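Local coordinates for GCN5-related N-acetyltransferase (Kribbella flavida, PDB 4H89), which probably transfers an acyl group, likely acetyl from acetyl-coenzyme A as GNAT-family enzymes do, to an acceptor that is not known, at residues A17-I22 with Q46-W51; R61-V66 with R107-D112; G74-Y79 with A92-A97; H88-S93 with Q111-W116; A124-A129 with L166-R171. One frame throughout, in Å; residues are numbered along the deposited sequence. Where two conformers were deposited one is given.

Contact 1 of 5, residues A17-I22 with Q46-W51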
# COMPACT_ATOMS: atom_id res chain seq x y z
N ALA A 17 17.44 20.03 8.47
CA ALA A 17 17.54 20.37 9.86
C ALA A 17 16.25 20.24 10.66
O ALA A 17 16.33 20.25 11.90
CB ALA A 17 18.10 21.77 10.00
N ASP A 18 15.07 20.14 10.00
CA ASP A 18 13.81 19.94 10.73
C ASP A 18 13.63 18.50 11.21
O ASP A 18 12.78 18.25 12.05
CB ASP A 18 12.65 20.30 9.80
CG ASP A 18 12.62 21.75 9.42
OD1 ASP A 18 12.93 22.61 10.23
OD2 ASP A 18 12.15 22.02 8.27
N TRP A 19 14.39 17.55 10.66
CA TRP A 19 14.12 16.13 10.97
C TRP A 19 14.17 15.80 12.48
O TRP A 19 13.30 15.08 12.96
CB TRP A 19 15.00 15.17 10.14
CG TRP A 19 14.90 13.77 10.59
CD1 TRP A 19 15.86 13.05 11.26
CD2 TRP A 19 13.72 12.93 10.59
NE1 TRP A 19 15.37 11.83 11.60
CE2 TRP A 19 14.07 11.72 11.18
CE3 TRP A 19 12.44 13.08 10.08
CZ2 TRP A 19 13.17 10.69 11.33
CZ3 TRP A 19 11.53 12.05 10.22
CH2 TRP A 19 11.91 10.86 10.85
N PRO A 20 15.15 16.32 13.24
CA PRO A 20 15.13 16.03 14.67
C PRO A 20 13.90 16.45 15.41
O PRO A 20 13.57 15.82 16.39
CB PRO A 20 16.40 16.75 15.19
CG PRO A 20 17.30 16.78 14.00
CD PRO A 20 16.37 17.04 12.86
N ALA A 21 13.19 17.47 14.94
CA ALA A 21 11.94 17.88 15.55
C ALA A 21 10.79 17.01 15.13
O ALA A 21 9.81 16.85 15.87
CB ALA A 21 11.66 19.33 15.18
N ILE A 22 10.87 16.39 13.96
CA ILE A 22 9.81 15.51 13.44
C ILE A 22 9.87 14.11 14.03
O ILE A 22 8.84 13.49 14.32
CB ILE A 22 9.90 15.43 11.88
CG1 ILE A 22 9.73 16.83 11.29
CG2 ILE A 22 8.85 14.45 11.33
CD1 ILE A 22 10.11 16.90 9.84
N GLN A 46 16.03 4.92 9.29
CA GLN A 46 14.99 4.29 8.49
C GLN A 46 13.73 5.17 8.50
O GLN A 46 13.10 5.33 7.45
CB GLN A 46 14.66 2.91 8.98
CG GLN A 46 15.71 1.82 8.67
CD GLN A 46 15.30 0.51 9.27
OE1 GLN A 46 15.10 0.41 10.47
NE2 GLN A 46 15.10 -0.47 8.44
N ALA A 47 13.34 5.68 9.66
CA ALA A 47 12.21 6.57 9.72
C ALA A 47 12.45 7.82 8.87
O ALA A 47 11.55 8.26 8.14
CB ALA A 47 11.86 6.89 11.17
N ARG A 48 13.66 8.38 8.91
CA ARG A 48 13.97 9.54 8.14
C ARG A 48 13.84 9.26 6.63
O ARG A 48 13.29 10.08 5.87
CB ARG A 48 15.37 9.99 8.46
CG ARG A 48 15.74 11.30 7.80
CD ARG A 48 17.18 11.70 8.07
NE ARG A 48 18.12 10.63 7.67
CZ ARG A 48 19.37 10.55 8.08
NH1 ARG A 48 19.89 11.49 8.86
NH2 ARG A 48 20.07 9.50 7.72
N SER A 49 14.36 8.12 6.19
CA SER A 49 14.24 7.73 4.78
C SER A 49 12.79 7.59 4.33
O SER A 49 12.46 7.94 3.17
CB SER A 49 14.99 6.44 4.52
OG SER A 49 16.38 6.75 4.50
N LEU A 50 11.93 7.08 5.20
CA LEU A 50 10.53 6.90 4.85
C LEU A 50 9.83 8.25 4.79
O LEU A 50 8.92 8.42 3.98
CB LEU A 50 9.84 6.00 5.85
CG LEU A 50 10.17 4.50 5.74
CD1 LEU A 50 9.24 3.74 6.66
CD2 LEU A 50 10.05 3.95 4.31
N TRP A 51 10.26 9.20 5.61
CA TRP A 51 9.52 10.45 5.79
C TRP A 51 10.01 11.65 4.96
O TRP A 51 9.21 12.37 4.35
CB TRP A 51 9.50 10.83 7.28
CG TRP A 51 8.52 11.91 7.51
CD1 TRP A 51 8.76 13.23 7.62
CD2 TRP A 51 7.11 11.73 7.60
NE1 TRP A 51 7.57 13.91 7.71
CE2 TRP A 51 6.54 13.01 7.71
CE3 TRP A 51 6.28 10.62 7.56
CZ2 TRP A 51 5.17 13.20 7.84
CZ3 TRP A 51 4.91 10.81 7.67
CH2 TRP A 51 4.37 12.09 7.78
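Trp19 of helix 19-32 and Ala47, Arg48 and Trp51 of helix 44-51 form a largely buried helix-helix contact beside the central sheet, with no hydrogen bond between the two segments. The indole of Trp19 carries most of it. In the conformer given, one of two deposited, Arg48 lays the aliphatic part of its chain over one face of that ring. Its CG stands 3.6 Å from the centroid of the five-membered ring of Trp19 and only 2° off the normal, a well-centred CH-pi contact. On either side of CG, Arg48 CB reaches Trp19 CE2 at 3.5 Å and Arg48 CD approaches Trp19 CD1 at 3.7 Å. A bend about the CG-CD bond then swings the guanidinium off the ring, its plane 51° from that of the indole. In the GNAT fold these are the first two helices, inserted between the first two strands. The far end of the indole slots against the second helix: Trp19 CZ2 lies 3.4 Å from Arg48 N, Trp19 CH2 is 4.0 Å from Ala47 CB, and Trp19 CZ3 is 3.8 Å from Trp51 CB. A chi1 of 171° at Trp19, placing CG opposite the backbone N, extends the ring this far. One turn on, Ile22 CG2 approaches Trp51 NE1 at 3.9 Å, the two side chains crossing at about a right angle, while NE1 itself hydrogen-bonds to Ser75 OG on strand 72-80.

Contact 2 of 5, residues R61-V66 with R107-D112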
# COMPACT_ATOMS: atom_id res chain seq x y z
N ARG A 61 7.17 15.35 -1.92
CA ARG A 61 7.48 16.52 -1.13
C ARG A 61 7.25 16.22 0.33
O ARG A 61 6.40 15.40 0.66
CB ARG A 61 6.62 17.70 -1.61
CG ARG A 61 6.71 19.01 -0.82
CD ARG A 61 5.97 20.09 -1.61
NE ARG A 61 5.93 21.37 -0.92
CZ ARG A 61 4.85 21.93 -0.40
NH1 ARG A 61 3.69 21.31 -0.44
NH2 ARG A 61 4.98 23.08 0.17
N THR A 62 8.05 16.87 1.19
CA THR A 62 7.81 16.83 2.64
C THR A 62 7.73 18.25 3.12
O THR A 62 8.54 19.10 2.74
CB THR A 62 8.93 16.07 3.34
OG1 THR A 62 9.05 14.77 2.75
CG2 THR A 62 8.71 15.96 4.85
N THR A 63 6.73 18.52 3.97
CA THR A 63 6.51 19.83 4.54
C THR A 63 6.55 19.79 6.06
O THR A 63 6.41 18.72 6.65
CB THR A 63 5.15 20.40 4.14
OG1 THR A 63 4.13 19.54 4.63
CG2 THR A 63 5.04 20.51 2.63
N VAL A 64 6.71 20.98 6.63
CA VAL A 64 6.51 21.19 8.07
C VAL A 64 5.51 22.32 8.25
O VAL A 64 5.46 23.25 7.43
CB VAL A 64 7.79 21.47 8.87
CG1 VAL A 64 8.62 20.22 8.99
CG2 VAL A 64 8.57 22.62 8.27
N ALA A 65 4.77 22.24 9.35
CA ALA A 65 3.98 23.37 9.85
C ALA A 65 4.80 23.96 11.01
O ALA A 65 5.22 23.22 11.91
CB ALA A 65 2.68 22.88 10.38
N VAL A 66 5.02 25.26 10.98
CA VAL A 66 5.81 25.96 11.93
C VAL A 66 5.08 27.15 12.49
O VAL A 66 4.27 27.77 11.83
CB VAL A 66 7.14 26.43 11.34
CG1 VAL A 66 8.08 25.26 11.03
CG2 VAL A 66 6.98 27.38 10.18
N ARG A 107 -5.35 20.54 9.36
CA ARG A 107 -6.05 21.15 8.25
C ARG A 107 -5.09 21.91 7.34
O ARG A 107 -5.17 21.80 6.11
CB ARG A 107 -7.14 22.11 8.72
CG ARG A 107 -8.01 22.65 7.60
CD ARG A 107 -8.47 24.10 7.79
NE ARG A 107 -7.36 25.04 7.98
CZ ARG A 107 -6.59 25.57 7.02
NH1 ARG A 107 -6.77 25.30 5.72
NH2 ARG A 107 -5.62 26.39 7.36
N ALA A 108 -4.19 22.68 7.92
CA ALA A 108 -3.27 23.45 7.15
C ALA A 108 -2.37 22.54 6.32
O ALA A 108 -2.11 22.80 5.14
CB ALA A 108 -2.46 24.34 8.05
N LEU A 109 -1.85 21.50 6.95
CA LEU A 109 -0.97 20.57 6.22
C LEU A 109 -1.72 19.91 5.07
O LEU A 109 -1.15 19.75 3.99
CB LEU A 109 -0.40 19.53 7.18
CG LEU A 109 0.65 19.96 8.18
CD1 LEU A 109 0.81 18.86 9.23
CD2 LEU A 109 1.95 20.22 7.46
N CYS A 110 -2.94 19.47 5.31
CA CYS A 110 -3.66 18.77 4.26
C CYS A 110 -4.11 19.71 3.15
O CYS A 110 -4.05 19.33 1.99
CB CYS A 110 -4.85 18.01 4.85
SG CYS A 110 -5.64 16.88 3.67
N GLN A 111 -4.57 20.90 3.49
CA GLN A 111 -4.91 21.85 2.44
C GLN A 111 -3.70 22.17 1.57
O GLN A 111 -3.80 22.25 0.35
CB GLN A 111 -5.50 23.13 3.01
CG GLN A 111 -5.99 24.10 1.94
CD GLN A 111 -7.12 23.50 1.11
OE1 GLN A 111 -8.10 23.08 1.67
NE2 GLN A 111 -6.92 23.34 -0.19
N ASP A 112 -2.56 22.39 2.20
CA ASP A 112 -1.33 22.65 1.46
C ASP A 112 -1.00 21.46 0.54
O ASP A 112 -0.58 21.64 -0.60
CB ASP A 112 -0.17 22.93 2.42
CG ASP A 112 1.12 23.12 1.67
OD1 ASP A 112 1.40 24.25 1.19
OD2 ASP A 112 1.83 22.11 1.56
O HOH W 1 3.71 25.54 1.38
O HOH W 2 1.65 20.02 3.38
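Asp112 OD2 is gripped by Arg61 NH1 at 2.8 Å and by a water, also at 2.8 Å from OD2. The arginine bond belongs to a salt bridge; it meets the syn side of the carboxylate, tilted 21° out of its plane, and is somewhat bent, with 147° at the hydrogen. A second water closes the same pair by accepting from Arg61 NH2 and donating to Asp112 OD1, 2.7 Å from it. The first water also donates to Leu109 O and accepts from Thr63 OG1, which lies 2.8 Å from it, so strand hydroxyl, helix carbonyl and carboxylate share one solvent molecule. Thr63 CG2 sits over the centre of the Arg61 guanidinium, 3.3 Å above its plane, which should restrain the group. Beside this polar cluster, Leu109 CD2 slides past Thr63 OG1 at 3.6 Å and meets Ala65 CB at 4.0 Å. Asp13 pairs with Arg61 NE, so the arginine serves two carboxylates. In the GNAT fold this is the third helix resting on the second strand: the segments' axes run at 145° to each other, with strand 10-13 on one side of strand 61-66 and strand 72-80 on the other.

Contact 3 of 5, residues G74-Y79 with A92-A97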
# COMPACT_ATOMS: atom_id res chain seq x y z
N GLY A 74 4.17 20.08 13.21
CA GLY A 74 3.65 18.97 12.45
C GLY A 74 4.38 18.84 11.12
O GLY A 74 5.17 19.71 10.75
N SER A 75 4.10 17.74 10.42
CA SER A 75 4.78 17.51 9.15
C SER A 75 3.90 16.66 8.26
O SER A 75 3.05 15.89 8.74
CB SER A 75 6.13 16.84 9.43
OG SER A 75 6.87 16.62 8.25
N ALA A 76 4.09 16.77 6.94
CA ALA A 76 3.37 15.94 5.99
C ALA A 76 4.37 15.46 4.94
O ALA A 76 5.33 16.15 4.62
CB ALA A 76 2.26 16.69 5.30
N ASN A 77 4.09 14.31 4.37
CA ASN A 77 4.78 13.97 3.16
C ASN A 77 3.77 13.46 2.15
O ASN A 77 2.68 12.98 2.51
CB ASN A 77 5.95 13.03 3.40
CG ASN A 77 5.51 11.63 3.65
OD1 ASN A 77 4.29 11.37 3.74
ND2 ASN A 77 6.42 10.75 3.74
N MSE A 78 4.12 13.63 0.88
CA MSE A 78 3.20 13.47 -0.23
C MSE A 78 4.00 12.92 -1.40
O MSE A 78 5.16 13.26 -1.60
CB MSE A 78 2.46 14.80 -0.51
CG MSE A 78 3.42 15.95 -0.91
SE MSE A 78 2.76 17.68 -0.26
CE MSE A 78 3.08 17.39 1.47
N TYR A 79 3.33 12.11 -2.23
CA TYR A 79 4.07 11.30 -3.20
C TYR A 79 3.04 10.61 -4.10
O TYR A 79 1.89 10.52 -3.72
CB TYR A 79 4.94 10.22 -2.45
CG TYR A 79 4.20 9.62 -1.27
CD1 TYR A 79 3.30 8.57 -1.41
CD2 TYR A 79 4.37 10.14 -0.02
CE1 TYR A 79 2.56 8.08 -0.32
CE2 TYR A 79 3.67 9.66 1.08
CZ TYR A 79 2.77 8.65 0.94
OH TYR A 79 2.09 8.23 2.07
N ALA A 92 -0.59 10.82 0.82
CA ALA A 92 0.11 11.59 1.79
C ALA A 92 -0.10 10.98 3.16
O ALA A 92 -1.04 10.22 3.40
CB ALA A 92 -0.39 13.03 1.80
N SER A 93 0.80 11.35 4.06
CA SER A 93 0.74 11.06 5.48
C SER A 93 0.98 12.33 6.28
O SER A 93 1.67 13.22 5.83
CB SER A 93 1.82 10.03 5.85
OG SER A 93 1.65 8.82 5.14
N PHE A 94 0.40 12.37 7.49
CA PHE A 94 0.43 13.54 8.35
C PHE A 94 0.79 13.18 9.77
O PHE A 94 0.32 12.15 10.28
CB PHE A 94 -0.96 14.24 8.36
CG PHE A 94 -1.42 14.61 7.00
CD1 PHE A 94 -1.05 15.82 6.44
CD2 PHE A 94 -2.15 13.74 6.21
CE1 PHE A 94 -1.39 16.14 5.14
CE2 PHE A 94 -2.49 14.06 4.90
CZ PHE A 94 -2.15 15.27 4.38
N MSE A 95 1.59 14.04 10.39
CA MSE A 95 1.89 13.91 11.82
C MSE A 95 1.81 15.26 12.42
O MSE A 95 2.43 16.19 11.98
CB MSE A 95 3.28 13.37 12.04
CG MSE A 95 3.38 12.04 11.33
SE MSE A 95 5.02 11.19 11.93
CE MSE A 95 4.28 9.39 12.13
N VAL A 96 1.02 15.37 13.47
CA VAL A 96 0.89 16.60 14.24
C VAL A 96 1.32 16.34 15.69
O VAL A 96 0.88 15.39 16.31
CB VAL A 96 -0.56 17.10 14.21
CG1 VAL A 96 -0.74 18.34 15.07
CG2 VAL A 96 -1.01 17.40 12.77
N ALA A 97 2.16 17.22 16.21
CA ALA A 97 2.58 17.13 17.61
C ALA A 97 1.41 17.09 18.55
O ALA A 97 0.47 17.82 18.37
CB ALA A 97 3.47 18.33 17.96
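Tyr79 reaches across from strand 72-80 to Ala92 and Ser93 of strand 89-96. From CB, a chi1 of 40° puts CG between the backbone N and carbonyl carbon and leans the ring toward the partner strand; contact then begins at the ring's far half. CE2 passes 4.1 Å from Ala92 CA, CZ comes within 4.0 Å of Ala92 N, and OH and Ser93 OG share a hydrogen bond of 3.2 Å, the serine oxygen lying at the ring edge. From Met78 back to Gly74 the strands form a regular antiparallel pair, with axes at 174°. Ser75 and Met95 exchange two backbone hydrogen bonds, as do Asn77 and Ser93; the shortest, Ser75 N to Met95 O, is 2.8 Å. Non-hydrogen-bonded pairs alternate with them: between the two, Ala76 CB packs on Phe94 CD1 at 3.6 Å; beyond Asn77-Ser93, Met78 CB, in a selenomethionine, lies 4.1 Å from Ala92 CB. Gly74 CA comes within 3.1 Å of Met95 O. This hairpin forms the centre of the GNAT sheet, and strand 89-96 leads toward the R-G-R-G-V-G sequence that in relatives binds the cofactor pyrophosphate. The two faces differ: Ala76, Met78, Ala92 and Phe94 give helix 105-119 an apolar surface, whereas buried Ser75 OG bonds to Thr63 O and Asn77 ND2, in the conformer given, to Trp51 O, so neighbouring strand and helix satisfy the polar face.

Contact 4 of 5, residues H88-S93 with Q111-W116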
# COMPACT_ATOMS: atom_id res chain seq x y z
N HIS A 88 -0.71 8.89 -11.28
CA HIS A 88 -1.55 10.06 -11.33
C HIS A 88 -2.44 10.25 -10.09
O HIS A 88 -3.15 11.25 -9.99
CB HIS A 88 -2.44 10.01 -12.59
CG HIS A 88 -3.30 8.81 -12.64
ND1 HIS A 88 -2.80 7.57 -12.93
CD2 HIS A 88 -4.60 8.65 -12.33
CE1 HIS A 88 -3.76 6.68 -12.84
NE2 HIS A 88 -4.87 7.32 -12.47
N VAL A 89 -2.35 9.29 -9.16
CA VAL A 89 -3.05 9.40 -7.90
C VAL A 89 -1.98 9.66 -6.83
O VAL A 89 -1.06 8.85 -6.68
CB VAL A 89 -3.82 8.12 -7.57
CG1 VAL A 89 -4.57 8.28 -6.25
CG2 VAL A 89 -4.80 7.75 -8.66
N ALA A 90 -2.10 10.77 -6.11
CA ALA A 90 -1.19 11.10 -5.01
C ALA A 90 -1.68 10.45 -3.73
O ALA A 90 -2.82 10.03 -3.61
CB ALA A 90 -1.21 12.61 -4.82
N SER A 91 -0.77 10.39 -2.76
CA SER A 91 -1.15 10.09 -1.38
C SER A 91 -0.30 10.91 -0.47
O SER A 91 0.58 11.66 -0.90
CB SER A 91 -0.96 8.61 -1.13
OG SER A 91 -1.47 8.21 0.15
N ALA A 92 -0.59 10.82 0.82
CA ALA A 92 0.11 11.59 1.79
C ALA A 92 -0.10 10.98 3.16
O ALA A 92 -1.04 10.22 3.40
CB ALA A 92 -0.39 13.03 1.80
N SER A 93 0.80 11.35 4.06
CA SER A 93 0.74 11.06 5.48
C SER A 93 0.98 12.33 6.28
O SER A 93 1.67 13.22 5.83
CB SER A 93 1.82 10.03 5.85
OG SER A 93 1.65 8.82 5.14
N GLN A 111 -4.57 20.90 3.49
CA GLN A 111 -4.91 21.85 2.44
C GLN A 111 -3.70 22.17 1.57
O GLN A 111 -3.80 22.25 0.35
CB GLN A 111 -5.50 23.13 3.01
CG GLN A 111 -5.99 24.10 1.94
CD GLN A 111 -7.12 23.50 1.11
OE1 GLN A 111 -8.10 23.08 1.67
NE2 GLN A 111 -6.92 23.34 -0.19
N ASP A 112 -2.56 22.39 2.20
CA ASP A 112 -1.33 22.65 1.46
C ASP A 112 -1.00 21.46 0.54
O ASP A 112 -0.58 21.64 -0.60
CB ASP A 112 -0.17 22.93 2.42
CG ASP A 112 1.12 23.12 1.67
OD1 ASP A 112 1.40 24.25 1.19
OD2 ASP A 112 1.83 22.11 1.56
N MSE A 113 -1.19 20.24 1.03
CA MSE A 113 -0.96 19.04 0.23
C MSE A 113 -1.93 18.97 -0.97
O MSE A 113 -1.49 18.65 -2.09
CB MSE A 113 -1.08 17.82 1.16
CG MSE A 113 -0.84 16.47 0.48
SE MSE A 113 -2.38 15.73 -0.35
CE MSE A 113 -1.47 14.82 -1.66
N ILE A 114 -3.18 19.31 -0.76
CA ILE A 114 -4.15 19.30 -1.86
C ILE A 114 -3.76 20.33 -2.89
O ILE A 114 -3.82 20.04 -4.11
CB ILE A 114 -5.57 19.64 -1.30
CG1 ILE A 114 -6.11 18.48 -0.48
CG2 ILE A 114 -6.55 20.00 -2.43
CD1 ILE A 114 -7.30 18.80 0.42
N ASP A 115 -3.34 21.50 -2.46
CA ASP A 115 -2.91 22.56 -3.39
C ASP A 115 -1.69 22.11 -4.19
O ASP A 115 -1.62 22.29 -5.44
CB ASP A 115 -2.62 23.88 -2.68
CG ASP A 115 -3.84 24.49 -2.00
OD1 ASP A 115 -4.97 24.03 -2.21
OD2 ASP A 115 -3.62 25.42 -1.21
N TRP A 116 -0.75 21.47 -3.52
CA TRP A 116 0.43 20.93 -4.18
C TRP A 116 0.05 19.89 -5.21
O TRP A 116 0.54 19.92 -6.34
CB TRP A 116 1.38 20.32 -3.12
CG TRP A 116 2.49 19.47 -3.67
CD1 TRP A 116 3.70 19.92 -4.12
CD2 TRP A 116 2.48 18.06 -3.86
NE1 TRP A 116 4.46 18.86 -4.56
CE2 TRP A 116 3.73 17.71 -4.44
CE3 TRP A 116 1.56 17.05 -3.60
CZ2 TRP A 116 4.09 16.38 -4.70
CZ3 TRP A 116 1.89 15.72 -3.91
CH2 TRP A 116 3.15 15.41 -4.45
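Met113, a selenomethionine, is the bump of this contact, and the shallow hollow that receives it is formed by the small side chains of Ala90 and Ala92. Its CG lies 3.7 Å from Ala92 CB, and SE follows at 4.0 Å from the same methyl. The terminal CE then runs along the strand to Ala90 CB, 3.9 Å away, passing Ser91 O at 3.8 Å. Two torsions steer this path: chi1 of -179° carries CG outward from the helix, and a bend at chi2, -86°, slants the outer chain along the strand, from Ala92 toward Ala90. Trp116, one turn on, adds a looser touch, its CZ3 reaching Ala90 CB at 4.5 Å. Met78 and Ile125, on the two adjacent strands, flank Met113. Helix and strand segments run nearly antiparallel, 9.9 Å apart at their axes, as the beta-alpha-beta crossover from strand 89-96 through helix 105-119 to strand 124-131 demands. At the start of the strand, His88 meets Glu154 and Tyr163 of the second subunit. No hydrogen bond joins the two segments; helix and sheet are held here by dispersion and burial of apolar surface, with the polar Ser91 OG turned to the other face and bonded to Gln126 O.

Contact 5 of 5, residues A124-A129 with L166-R171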
# COMPACT_ATOMS: atom_id res chain seq x y z
N ALA A 124 -6.07 12.83 -8.59
CA ALA A 124 -6.78 12.42 -7.38
C ALA A 124 -5.77 12.22 -6.27
O ALA A 124 -4.58 12.22 -6.51
CB ALA A 124 -7.57 11.15 -7.64
N ILE A 125 -6.33 12.06 -5.08
CA ILE A 125 -5.57 11.72 -3.88
C ILE A 125 -6.27 10.55 -3.19
O ILE A 125 -7.48 10.50 -3.09
CB ILE A 125 -5.52 12.88 -2.88
CG1 ILE A 125 -5.06 14.17 -3.54
CG2 ILE A 125 -4.59 12.57 -1.71
CD1 ILE A 125 -5.32 15.44 -2.74
N GLN A 126 -5.48 9.60 -2.71
CA GLN A 126 -6.00 8.42 -2.03
C GLN A 126 -5.25 8.26 -0.71
O GLN A 126 -4.02 8.36 -0.68
CB GLN A 126 -5.76 7.20 -2.92
CG GLN A 126 -6.18 5.87 -2.34
CD GLN A 126 -6.07 4.76 -3.32
OE1 GLN A 126 -6.18 4.96 -4.56
NE2 GLN A 126 -5.89 3.56 -2.81
N PHE A 127 -5.99 7.96 0.36
CA PHE A 127 -5.41 7.51 1.64
C PHE A 127 -5.77 6.03 1.76
O PHE A 127 -6.94 5.68 1.79
CB PHE A 127 -5.97 8.31 2.84
CG PHE A 127 -5.69 9.78 2.79
CD1 PHE A 127 -4.63 10.33 2.04
CD2 PHE A 127 -6.52 10.65 3.45
CE1 PHE A 127 -4.37 11.70 2.06
CE2 PHE A 127 -6.28 12.00 3.50
CZ PHE A 127 -5.21 12.55 2.79
N ASN A 128 -4.76 5.17 1.84
CA ASN A 128 -4.98 3.75 1.78
C ASN A 128 -5.58 3.14 3.02
O ASN A 128 -6.22 2.10 2.95
CB ASN A 128 -3.67 3.07 1.45
CG ASN A 128 -3.09 3.62 0.21
OD1 ASN A 128 -3.74 3.53 -0.85
ND2 ASN A 128 -1.95 4.37 0.33
N ALA A 129 -5.33 3.78 4.17
CA ALA A 129 -5.68 3.19 5.44
C ALA A 129 -5.86 4.26 6.49
O ALA A 129 -4.90 4.85 6.99
CB ALA A 129 -4.61 2.23 5.88
N LEU A 166 -10.18 -0.28 8.60
CA LEU A 166 -9.35 0.68 7.91
C LEU A 166 -10.10 1.21 6.68
O LEU A 166 -10.38 0.43 5.76
CB LEU A 166 -8.02 0.04 7.50
CG LEU A 166 -7.02 -0.29 8.61
CD1 LEU A 166 -5.81 -0.98 8.00
CD2 LEU A 166 -6.61 0.98 9.38
N HIS A 167 -10.43 2.50 6.66
CA HIS A 167 -11.07 3.11 5.53
C HIS A 167 -10.04 3.31 4.42
O HIS A 167 -8.89 3.68 4.71
CB HIS A 167 -11.57 4.50 5.86
CG HIS A 167 -12.61 4.60 6.90
ND1 HIS A 167 -13.76 3.86 6.98
CD2 HIS A 167 -12.66 5.51 7.90
CE1 HIS A 167 -14.47 4.32 8.01
NE2 HIS A 167 -13.81 5.31 8.58
N VAL A 168 -10.50 3.19 3.18
CA VAL A 168 -9.78 3.73 2.04
C VAL A 168 -10.52 5.01 1.68
O VAL A 168 -11.74 4.97 1.54
CB VAL A 168 -9.84 2.74 0.86
CG1 VAL A 168 -9.13 3.34 -0.37
CG2 VAL A 168 -9.19 1.42 1.30
N MSE A 169 -9.82 6.12 1.58
CA MSE A 169 -10.43 7.41 1.33
C MSE A 169 -9.87 8.01 0.04
O MSE A 169 -8.73 7.73 -0.34
CB MSE A 169 -10.25 8.39 2.45
CG MSE A 169 -10.79 7.82 3.76
SE MSE A 169 -10.93 9.06 5.24
CE MSE A 169 -12.44 10.17 4.75
N HIS A 170 -10.67 8.82 -0.63
CA HIS A 170 -10.32 9.33 -1.94
C HIS A 170 -10.93 10.69 -2.18
O HIS A 170 -12.02 10.99 -1.69
CB HIS A 170 -10.85 8.35 -2.97
CG HIS A 170 -10.70 8.79 -4.40
ND1 HIS A 170 -11.70 9.45 -5.06
CD2 HIS A 170 -9.69 8.65 -5.30
CE1 HIS A 170 -11.33 9.68 -6.30
NE2 HIS A 170 -10.13 9.18 -6.48
N ARG A 171 -10.22 11.52 -2.93
CA ARG A 171 -10.69 12.86 -3.34
C ARG A 171 -10.25 13.04 -4.79
O ARG A 171 -9.07 12.85 -5.08
CB ARG A 171 -9.95 13.90 -2.48
CG ARG A 171 -10.44 15.31 -2.63
CD ARG A 171 -9.48 16.25 -1.95
NE ARG A 171 -10.06 17.57 -1.68
CZ ARG A 171 -10.24 18.51 -2.59
NH1 ARG A 171 -9.99 18.30 -3.88
NH2 ARG A 171 -10.67 19.67 -2.19
O HOH W 3 -7.64 -0.00 4.11
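His170 and Ala124 meet at one end of an antiparallel strand pair, the imidazole leaning back over the neighbouring strand. With chi1 at 174°, the ring brings NE2 to 3.4 Å from Ala124 CB, while CD2 passes Ile125 O at 3.6 Å. Gln126, on the same face as His170, extends its chain so that CG skirts Met169 O at 3.7 Å; the Gln126 and Val168 side chains cross at a slant, NE2 4.1 Å from Val168 CG1. Val152 of the second subunit packs on Gln126 and His170. The face carrying Ile125, Phe127, Met169 and Arg171 points the other way: CB of Phe127 and CB of Met169 lie side by side at 4.3 Å, and the phenyl ring stacks on Phe146 and meets Trp141 edge-to-face. Four backbone hydrogen bonds link Ile125 with Arg171 and Phe127 with Met169; that from Phe127 N to Met169 O is tilted 33° from the carbonyl plane. At Asn128 the chain turns a corner, and a water 2.8 Å from Asn128 O donates to it and to the carbonyl of Leu166. Beyond it Ala129 CB touches Leu166 CD1 at 4.0 Å. This pair, the fifth and seventh strands, belongs to the C-terminal half of the GNAT sheet. Direct backbone bonding is thus interrupted at the corner, where a water spans the strands, and resumes between His167 and Val130, while the side chains join mainly by van der Waals contact.

How the contacts relate
Contact 1 comes first along the chain and closes before the others open; contact 3 is nested within the loop closed by contact 2, and contact 5 comes last. Contacts 2 and 4 both use helix 105-119, their centres 10 Å apart, while contacts 3 and 4 share Ala92 and Ser93 on strand 89-96. Contacts 2 to 5 all reach the one mixed sheet. Helices 19-32 and 44-51 of contact 1 cover the face opposite helix 105-119, so the sheet is sandwiched. Contacts 1 and 5 lie on opposite sides of the chain centre, about 24 Å between centres. Contacts 4 and 5 both touch the second subunit, so this end of the sheet joins the subunit interface.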